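Local structure of histidinol dehydrogenase (Elizabethkingia anophelis NUHP1, 6AN0) at residues T66-S71 against N186-G191; S137-S142 against N170-I175; V245-T250 against I333-N338. The protein probably catalyses the two successive NAD-dependent oxidations that turn L-histidinol into L-histidine, the last step of histidine biosynthesis, with a zinc ion bound in each subunit. One frame throughout, in Å; residues are numbered along the deposited sequence.

Interaction 1 (T66-S71 against N186-G191); sequences TDIRVS and NIYKAG
Arg69 and Tyr188 face each other, CA to CA 4.5 Å, as the non-hydrogen-bonded pair of a single antiparallel bridge. The loop between helix 50-61 and helix 72-79 runs briefly along strand 186-189, on the edge away from that strand's parallel neighbour 158-163 in a Rossmann-like sheet. One backbone bond closes the bridge at each end. Lys189 N donates to Ile68 O (2.8 Å, 176° at the hydrogen), and Val70 N donates to Ile187 O at 2.9 Å.

The side chains fall on both sides of this bridge. Arg69 has CG anti to its own N (chi1 -165°) and stays extended, which carries its methylenes past the Tyr188 ring, with Arg69 CG 3.8 Å from Tyr188 CE2. At its end the guanidinium turns one face to Asn186 OD1, the two planes 81° apart. Arg69 NH2 and Asn186 OD1 are 3.2 Å apart, but the angle is too poor for a bond; NH2 donates instead to the carbonyl of Lys185. One water accepts from Arg69 NE and Ile187 N and also bonds to Val70 O. Ile68 CG2 rests 4.0 Å from Tyr188 CB, and the Ile68 side chain also packs on Leu53 and Ile54 of helix 50-61. Val70 CG2 meets Ile187 CG2 at 3.7 Å, and both residues pack on Leu176 and Ile75.

Lys189 is extended beyond CG, its CG near Val70 CG2, and its amine is held in place by several partners. Its NZ forms a salt bridge with Glu74 and a hydrogen bond to Gly169 O. Glu74 also accepts from Ser71 N at the start of helix 72-79. The last link is a water that accepts from Lys189 NZ at 2.7 Å and donates to Asp67 O.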
loop_
_atom_site.group_PDB
_atom_site.type_symbol
_atom_site.label_atom_id
_atom_site.label_comp_id
_atom_site.label_asym_id
_atom_site.label_seq_id
_atom_site.Cartn_x
_atom_site.Cartn_y
_atom_site.Cartn_z
ATOM N N THR A 66 -25.825 -17.081 -20.229
ATOM C CA THR A 66 -25.104 -18.157 -20.899
ATOM C C THR A 66 -23.606 -17.876 -20.939
ATOM O O THR A 66 -22.801 -18.767 -20.656
ATOM C CB THR A 66 -25.614 -18.353 -22.323
ATOM O OG1 THR A 66 -27.044 -18.444 -22.310
ATOM C CG2 THR A 66 -25.044 -19.637 -22.903
ATOM N N ASP A 67 -23.226 -16.642 -21.260
ATOM C CA ASP A 67 -21.830 -16.228 -21.336
ATOM C C ASP A 67 -21.543 -15.187 -20.264
ATOM O O ASP A 67 -22.319 -14.244 -20.082
ATOM C CB ASP A 67 -21.497 -15.659 -22.719
ATOM C CG ASP A 67 -21.584 -16.706 -23.811
ATOM O OD1 ASP A 67 -21.003 -17.798 -23.637
ATOM O OD2 ASP A 67 -22.242 -16.438 -24.837
ATOM N N ILE A 68 -20.428 -15.364 -19.557
ATOM C CA ILE A 68 -20.011 -14.383 -18.557
ATOM C C ILE A 68 -19.338 -13.183 -19.216
ATOM O O ILE A 68 -19.460 -12.048 -18.733
ATOM C CB ILE A 68 -19.089 -15.062 -17.527
ATOM C CG1 ILE A 68 -19.873 -16.135 -16.758
ATOM C CG2 ILE A 68 -18.444 -14.031 -16.573
ATOM C CD1 ILE A 68 -19.001 -17.185 -16.093
ATOM N N ARG A 69 -18.647 -13.395 -20.335
ATOM C CA ARG A 69 -17.862 -12.341 -20.963
ATOM C C ARG A 69 -18.725 -11.492 -21.895
ATOM O O ARG A 69 -19.510 -12.026 -22.683
ATOM C CB ARG A 69 -16.684 -12.938 -21.739
ATOM C CG ARG A 69 -15.647 -11.883 -22.083
ATOM C CD ARG A 69 -14.396 -12.461 -22.710
ATOM N NE ARG A 69 -13.528 -11.386 -23.188
ATOM C CZ ARG A 69 -12.534 -11.556 -24.053
ATOM N NH1 ARG A 69 -12.271 -12.764 -24.535
ATOM N NH2 ARG A 69 -11.806 -10.517 -24.436
ATOM N N VAL A 70 -18.575 -10.165 -21.795
ATOM C CA VAL A 70 -19.215 -9.254 -22.738
ATOM C C VAL A 70 -18.638 -9.501 -24.124
ATOM O O VAL A 70 -17.417 -9.579 -24.297
ATOM C CB VAL A 70 -19.011 -7.795 -22.286
ATOM C CG1 VAL A 70 -19.543 -6.819 -23.325
ATOM C CG2 VAL A 70 -19.675 -7.545 -20.923
ATOM N N SER A 71 -19.514 -9.621 -25.121
ATOM C CA SER A 71 -19.113 -9.913 -26.490
ATOM C C SER A 71 -18.742 -8.639 -27.254
ATOM O O SER A 71 -19.041 -7.518 -26.840
ATOM C CB SER A 71 -20.241 -10.632 -27.226
ATOM O OG SER A 71 -21.334 -9.750 -27.419
ATOM N N ASN A 186 -11.242 -7.283 -21.471
ATOM C CA ASN A 186 -11.718 -8.416 -20.675
ATOM C C ASN A 186 -12.767 -7.880 -19.708
ATOM O O ASN A 186 -12.447 -7.447 -18.605
ATOM C CB ASN A 186 -10.568 -9.083 -19.921
ATOM C CG ASN A 186 -9.510 -9.689 -20.850
ATOM O OD1 ASN A 186 -9.762 -9.943 -22.026
ATOM N ND2 ASN A 186 -8.321 -9.933 -20.306
ATOM N N ILE A 187 -14.034 -7.926 -20.125
ATOM C CA ILE A 187 -15.143 -7.359 -19.365
ATOM C C ILE A 187 -16.125 -8.478 -19.059
ATOM O O ILE A 187 -16.558 -9.193 -19.972
ATOM C CB ILE A 187 -15.832 -6.222 -20.146
ATOM C CG1 ILE A 187 -14.802 -5.163 -20.567
ATOM C CG2 ILE A 187 -16.967 -5.608 -19.338
ATOM C CD1 ILE A 187 -15.394 -4.080 -21.454
ATOM N N TYR A 188 -16.483 -8.616 -17.783
ATOM C CA TYR A 188 -17.260 -9.747 -17.307
ATOM C C TYR A 188 -18.514 -9.275 -16.586
ATOM O O TYR A 188 -18.469 -8.351 -15.763
ATOM C CB TYR A 188 -16.412 -10.629 -16.380
ATOM C CG TYR A 188 -15.142 -11.070 -17.056
ATOM C CD1 TYR A 188 -13.923 -10.473 -16.747
ATOM C CD2 TYR A 188 -15.170 -12.036 -18.050
ATOM C CE1 TYR A 188 -12.758 -10.876 -17.382
ATOM C CE2 TYR A 188 -14.015 -12.441 -18.684
ATOM C CZ TYR A 188 -12.814 -11.853 -18.353
ATOM O OH TYR A 188 -11.665 -12.261 -18.993
ATOM N N LYS A 189 -19.624 -9.942 -16.887
ATOM C CA LYS A 189 -20.916 -9.680 -16.252
ATOM C C LYS A 189 -20.930 -10.389 -14.903
ATOM O O LYS A 189 -21.311 -11.554 -14.798
ATOM C CB LYS A 189 -22.050 -10.169 -17.137
ATOM C CG LYS A 189 -22.113 -9.527 -18.512
ATOM C CD LYS A 189 -23.228 -10.178 -19.336
ATOM C CE LYS A 189 -23.308 -9.584 -20.728
ATOM N NZ LYS A 189 -24.477 -10.109 -21.498
ATOM N N ALA A 190 -20.515 -9.678 -13.856
ATOM C CA ALA A 190 -20.430 -10.265 -12.522
ATOM C C ALA A 190 -20.375 -9.154 -11.489
ATOM O O ALA A 190 -19.705 -8.137 -11.699
ATOM C CB ALA A 190 -19.189 -11.155 -12.368
ATOM N N GLY A 191 -21.050 -9.363 -10.358
ATOM C CA GLY A 191 -21.042 -8.393 -9.284
ATOM C C GLY A 191 -20.813 -9.048 -7.934
ATOM O O GLY A 191 -20.708 -10.271 -7.820
HETATM O O HOH W 1 -23.849 -12.678 -21.733
HETATM O O HOH W 2 -14.970 -8.704 -22.899
#

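Interaction 2 (S137-S142 against N170-I175); sequences SAPLFS and NINPAI
Pro139 laid over the amide of Asn172, with Phe141 bearing on Ala174 beside it, makes a van der Waals contact between a loop and the start of a helix, proline and phenylalanine against an amide and aliphatic groups. The loop joins strand 117-132 to helix 142-154, and the helix is 173-181. No hydrogen bond crosses between the two segments.

Pro139 CG sits above the face of the amide, 3.3 Å from Asn172 OD1 and 3.5 Å from Asn172 ND2, although the proline is poorly ordered. The amide's rotation is set from within its own segment: Asn172 is the N-cap, and OD1 accepts from Ala174 N (3.0 Å) in the carbonyl plane, on a lone pair. With CG anti to the backbone N (chi1 -169°), OD1 can reach Ala174 N while a face of the amide meets the proline.

An inverse gamma turn centred on Leu140, with a weak bond from Phe141 N to Pro139 O, brings Pro139 and Phe141 round to the same helix start. Phe141 CD2 lies 3.6 Å from Ala174 CB, the methyl meeting the ring obliquely. Ile175 CG1 touches both, 4.0 Å from Pro139 CB and 4.3 Å from Phe141 CB. The second subunit closes over the loop: Pro139 packs on its Ala417, and Ser142 OG bonds to its Glu418, a predicted substrate-binding residue.

Strands 117-132 and 158-163 are parallel neighbours, so both segments follow the carboxyl ends of strands. Loops and helix starts at that edge, where such folds usually bind their ligands, are typical of a Rossmann-like domain.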
loop_
_atom_site.group_PDB
_atom_site.type_symbol
_atom_site.label_atom_id
_atom_site.label_comp_id
_atom_site.label_asym_id
_atom_site.label_seq_id
_atom_site.Cartn_x
_atom_site.Cartn_y
_atom_site.Cartn_z
ATOM N N SER A 137 -28.876 1.729 -12.298
ATOM C CA SER A 137 -29.355 2.526 -13.424
ATOM C C SER A 137 -28.465 3.732 -13.714
ATOM O O SER A 137 -28.456 4.213 -14.853
ATOM C CB SER A 137 -30.806 2.969 -13.189
ATOM O OG SER A 137 -30.943 3.781 -12.036
ATOM N N ALA A 138 -27.713 4.229 -12.723
ATOM C CA ALA A 138 -26.844 5.384 -12.920
ATOM C C ALA A 138 -25.402 4.916 -13.047
ATOM O O ALA A 138 -24.770 4.585 -12.033
ATOM C CB ALA A 138 -26.987 6.378 -11.763
ATOM N N PRO A 139 -24.827 4.888 -14.250
ATOM C CA PRO A 139 -23.490 4.307 -14.428
ATOM C C PRO A 139 -22.411 5.263 -13.942
ATOM O O PRO A 139 -22.261 6.362 -14.478
ATOM C CB PRO A 139 -23.405 4.090 -15.944
ATOM C CG PRO A 139 -24.249 5.209 -16.507
ATOM C CD PRO A 139 -25.357 5.460 -15.502
ATOM N N LEU A 140 -21.652 4.847 -12.926
ATOM C CA LEU A 140 -20.479 5.622 -12.524
ATOM C C LEU A 140 -19.285 5.211 -13.389
ATOM O O LEU A 140 -18.288 4.658 -12.930
ATOM C CB LEU A 140 -20.190 5.466 -11.035
ATOM C CG LEU A 140 -21.154 6.137 -10.038
ATOM C CD1 LEU A 140 -20.429 6.551 -8.759
ATOM C CD2 LEU A 140 -21.909 7.327 -10.635
ATOM N N PHE A 141 -19.419 5.496 -14.688
ATOM C CA PHE A 141 -18.388 5.172 -15.667
ATOM C C PHE A 141 -17.121 6.006 -15.488
ATOM O O PHE A 141 -16.078 5.646 -16.040
ATOM C CB PHE A 141 -18.935 5.375 -17.086
ATOM C CG PHE A 141 -19.405 6.779 -17.350
ATOM C CD1 PHE A 141 -18.520 7.754 -17.782
ATOM C CD2 PHE A 141 -20.724 7.130 -17.123
ATOM C CE1 PHE A 141 -18.942 9.042 -17.986
ATOM C CE2 PHE A 141 -21.157 8.417 -17.340
ATOM C CZ PHE A 141 -20.265 9.374 -17.773
ATOM N N SER A 142 -17.193 7.130 -14.771
ATOM C CA SER A 142 -15.975 7.909 -14.534
ATOM C C SER A 142 -14.935 7.088 -13.772
ATOM O O SER A 142 -13.725 7.276 -13.959
ATOM C CB SER A 142 -16.316 9.199 -13.779
ATOM O OG SER A 142 -16.992 8.916 -12.553
ATOM N N ASN A 170 -27.840 -7.062 -19.395
ATOM C CA ASN A 170 -27.122 -5.987 -20.066
ATOM C C ASN A 170 -26.305 -5.136 -19.096
ATOM O O ASN A 170 -26.607 -5.043 -17.904
ATOM C CB ASN A 170 -28.101 -5.102 -20.840
ATOM C CG ASN A 170 -28.818 -5.860 -21.928
ATOM O OD1 ASN A 170 -30.026 -5.722 -22.108
ATOM N ND2 ASN A 170 -28.077 -6.692 -22.648
ATOM N N ILE A 171 -25.243 -4.530 -19.635
ATOM C CA ILE A 171 -24.391 -3.578 -18.931
ATOM C C ILE A 171 -24.652 -2.198 -19.521
ATOM O O ILE A 171 -24.833 -2.068 -20.738
ATOM C CB ILE A 171 -22.903 -3.958 -19.075
ATOM C CG1 ILE A 171 -22.648 -5.380 -18.568
ATOM C CG2 ILE A 171 -21.994 -2.951 -18.371
ATOM C CD1 ILE A 171 -22.949 -5.560 -17.118
ATOM N N ASN A 172 -24.666 -1.174 -18.668
ATOM C CA ASN A 172 -24.942 0.177 -19.138
ATOM C C ASN A 172 -23.977 0.552 -20.265
ATOM O O ASN A 172 -22.774 0.293 -20.155
ATOM C CB ASN A 172 -24.810 1.182 -17.994
ATOM C CG ASN A 172 -25.344 2.552 -18.373
ATOM O OD1 ASN A 172 -24.706 3.296 -19.116
ATOM N ND2 ASN A 172 -26.524 2.883 -17.877
ATOM N N PRO A 173 -24.465 1.163 -21.350
ATOM C CA PRO A 173 -23.588 1.433 -22.506
ATOM C C PRO A 173 -22.422 2.351 -22.205
ATOM O O PRO A 173 -21.363 2.203 -22.830
ATOM C CB PRO A 173 -24.540 2.066 -23.536
ATOM C CG PRO A 173 -25.796 2.401 -22.780
ATOM C CD PRO A 173 -25.883 1.392 -21.672
ATOM N N ALA A 174 -22.581 3.311 -21.287
ATOM C CA ALA A 174 -21.463 4.205 -20.966
ATOM C C ALA A 174 -20.307 3.467 -20.308
ATOM O O ALA A 174 -19.138 3.839 -20.505
ATOM C CB ALA A 174 -21.931 5.350 -20.065
ATOM N N ILE A 175 -20.589 2.439 -19.508
ATOM C CA ILE A 175 -19.505 1.653 -18.928
ATOM C C ILE A 175 -18.723 0.939 -20.021
ATOM O O ILE A 175 -17.484 0.964 -20.039
ATOM C CB ILE A 175 -20.051 0.647 -17.896
ATOM C CG1 ILE A 175 -20.577 1.374 -16.662
ATOM C CG2 ILE A 175 -18.965 -0.383 -17.514
ATOM C CD1 ILE A 175 -21.230 0.431 -15.642
#

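Interaction 3 (V245-T250 against I333-N338); sequences VIADTT and ILAIEN
Ile333 pairs in parallel with Val245: Ile333 O accepts a hydrogen bond from Ile246 N (2.8 Å), and Ile333 CB lies 4.0 Å from Val245 CG2 on the face covered by helix 253-264. Leu334 turns to the other face, where its CD2 touches Ile246 CD1 (3.8 Å), the two side chains lying side by side; Ile246 packs there on helix 317-327. Ala335 N donates to Ile246 O (2.7 Å), though the angle at the hydrogen is bent to 135°; Ala335 O accepts a weak bond from Asp248 N, and an inverse gamma turn centred here ends the strand.

Ile336 then sets CG2 beside Ile246 CG2, while its CB lies 3.5 Å from Asp248 OD2. Glu337 N makes a weak bond to that same OD2. Asp248 CG lies between its backbone N and carbonyl carbon (chi1 67°), which turns OD1 to Thr250: Thr250 OG1 (2.6 Å) reaches its syn lone pair, and Thr250 N comes from above the carboxylate plane, closing an Asx turn. Thr250 CG2 lies 3.5 Å from Glu337 OE2.

Strands 242-247 and 331-335 are interior neighbours of a six-stranded parallel sheet flanked by helices, typical of a Rossmann-like alpha/beta domain.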
loop_
_atom_site.group_PDB
_atom_site.type_symbol
_atom_site.label_atom_id
_atom_site.label_comp_id
_atom_site.label_asym_id
_atom_site.label_seq_id
_atom_site.Cartn_x
_atom_site.Cartn_y
_atom_site.Cartn_z
ATOM N N VAL A 245 -15.335 21.488 3.894
ATOM C CA VAL A 245 -15.111 22.793 3.281
ATOM C C VAL A 245 -14.687 23.768 4.368
ATOM O O VAL A 245 -15.286 23.801 5.448
ATOM C CB VAL A 245 -16.379 23.309 2.569
ATOM C CG1 VAL A 245 -16.118 24.677 1.906
ATOM C CG2 VAL A 245 -16.889 22.280 1.570
ATOM N N ILE A 246 -13.673 24.580 4.069
ATOM C CA ILE A 246 -13.268 25.706 4.910
ATOM C C ILE A 246 -13.579 26.994 4.153
ATOM O O ILE A 246 -13.111 27.186 3.021
ATOM C CB ILE A 246 -11.777 25.638 5.273
ATOM C CG1 ILE A 246 -11.474 24.337 6.033
ATOM C CG2 ILE A 246 -11.375 26.863 6.092
ATOM C CD1 ILE A 246 -9.992 24.209 6.468
ATOM N N ALA A 247 -14.352 27.884 4.775
ATOM C CA ALA A 247 -14.845 29.086 4.105
ATOM C C ALA A 247 -14.612 30.325 4.962
ATOM O O ALA A 247 -14.974 30.338 6.140
ATOM C CB ALA A 247 -16.344 28.948 3.793
ATOM N N ASP A 248 -14.032 31.372 4.372
ATOM C CA ASP A 248 -13.936 32.656 5.053
ATOM C C ASP A 248 -14.857 33.654 4.350
ATOM O O ASP A 248 -15.707 33.268 3.539
ATOM C CB ASP A 248 -12.469 33.120 5.140
ATOM C CG ASP A 248 -11.860 33.466 3.786
ATOM O OD1 ASP A 248 -12.576 33.484 2.768
ATOM O OD2 ASP A 248 -10.635 33.726 3.747
ATOM N N THR A 249 -14.701 34.944 4.672
ATOM C CA THR A 249 -15.587 35.957 4.106
ATOM C C THR A 249 -15.445 36.101 2.590
ATOM O O THR A 249 -16.314 36.721 1.964
ATOM C CB THR A 249 -15.339 37.315 4.783
ATOM O OG1 THR A 249 -13.967 37.681 4.615
ATOM C CG2 THR A 249 -15.651 37.234 6.267
ATOM N N THR A 250 -14.396 35.548 1.982
ATOM C CA THR A 250 -14.246 35.616 0.531
ATOM C C THR A 250 -14.906 34.448 -0.187
ATOM O O THR A 250 -14.927 34.436 -1.421
ATOM C CB THR A 250 -12.767 35.660 0.122
ATOM O OG1 THR A 250 -12.161 34.372 0.338
ATOM C CG2 THR A 250 -12.015 36.716 0.911
ATOM N N ILE A 333 -12.087 21.212 0.568
ATOM C CA ILE A 333 -12.231 22.410 -0.259
ATOM C C ILE A 333 -11.807 23.623 0.564
ATOM O O ILE A 333 -12.399 23.915 1.610
ATOM C CB ILE A 333 -13.664 22.577 -0.790
ATOM C CG1 ILE A 333 -14.091 21.330 -1.587
ATOM C CG2 ILE A 333 -13.763 23.842 -1.660
ATOM C CD1 ILE A 333 -15.495 21.417 -2.204
ATOM N N LEU A 334 -10.794 24.348 0.083
ATOM C CA LEU A 334 -10.336 25.573 0.746
ATOM C C LEU A 334 -10.946 26.758 0.010
ATOM O O LEU A 334 -10.366 27.290 -0.938
ATOM C CB LEU A 334 -8.813 25.669 0.772
ATOM C CG LEU A 334 -8.075 24.581 1.543
ATOM C CD1 LEU A 334 -6.585 24.956 1.580
ATOM C CD2 LEU A 334 -8.653 24.385 2.968
ATOM N N ALA A 335 -12.125 27.186 0.462
ATOM C CA ALA A 335 -12.810 28.333 -0.131
ATOM C C ALA A 335 -12.383 29.606 0.594
ATOM O O ALA A 335 -13.159 30.300 1.257
ATOM C CB ALA A 335 -14.325 28.130 -0.091
ATOM N N ILE A 336 -11.091 29.900 0.472
ATOM C CA ILE A 336 -10.492 30.997 1.210
ATOM C C ILE A 336 -9.533 31.743 0.305
ATOM O O ILE A 336 -9.119 31.261 -0.753
ATOM C CB ILE A 336 -9.732 30.544 2.474
ATOM C CG1 ILE A 336 -8.497 29.710 2.061
ATOM C CG2 ILE A 336 -10.659 29.830 3.444
ATOM C CD1 ILE A 336 -7.785 29.020 3.199
ATOM N N GLU A 337 -9.204 32.939 0.772
ATOM C CA GLU A 337 -8.200 33.804 0.187
ATOM C C GLU A 337 -6.803 33.228 0.380
ATOM O O GLU A 337 -6.482 32.695 1.448
ATOM C CB GLU A 337 -8.295 35.156 0.885
ATOM C CG GLU A 337 -7.918 36.354 0.083
ATOM C CD GLU A 337 -8.430 37.616 0.740
ATOM O OE1 GLU A 337 -8.181 37.814 1.953
ATOM O OE2 GLU A 337 -9.115 38.399 0.051
ATOM N N ASN A 338 -5.967 33.362 -0.655
ATOM C CA ASN A 338 -4.520 33.145 -0.552
ATOM C C ASN A 338 -4.186 31.743 -0.032
ATOM O O ASN A 338 -3.446 31.576 0.945
ATOM C CB ASN A 338 -3.883 34.220 0.327
ATOM C CG ASN A 338 -4.023 35.609 -0.270
ATOM O OD1 ASN A 338 -3.973 35.772 -1.490
ATOM N ND2 ASN A 338 -4.213 36.607 0.578
#

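Interactions 1 and 2 belong to one domain, their centres 14 Å apart, and interaction 2 is nested within the chain loop that interaction 1 closes. They touch where Lys189 CG meets Ile171 CG1 at 4.2 Å, and helix 173-181 is followed in the chain by strand 186-189. Interaction 3 belongs to another sheet, its centre about 46 Å from that of interaction 1. All three are largely buried, yet they bond differently. At a sheet edge, 66-71/186-191 uses backbone bonds and waters, with a lysine salt-bridged to Glu74 beyond the segments; 137-142/170-175 relies on van der Waals contact under the second subunit; 245-250/333-338 has regular parallel pairing inside a sheet, fraying into polar turns.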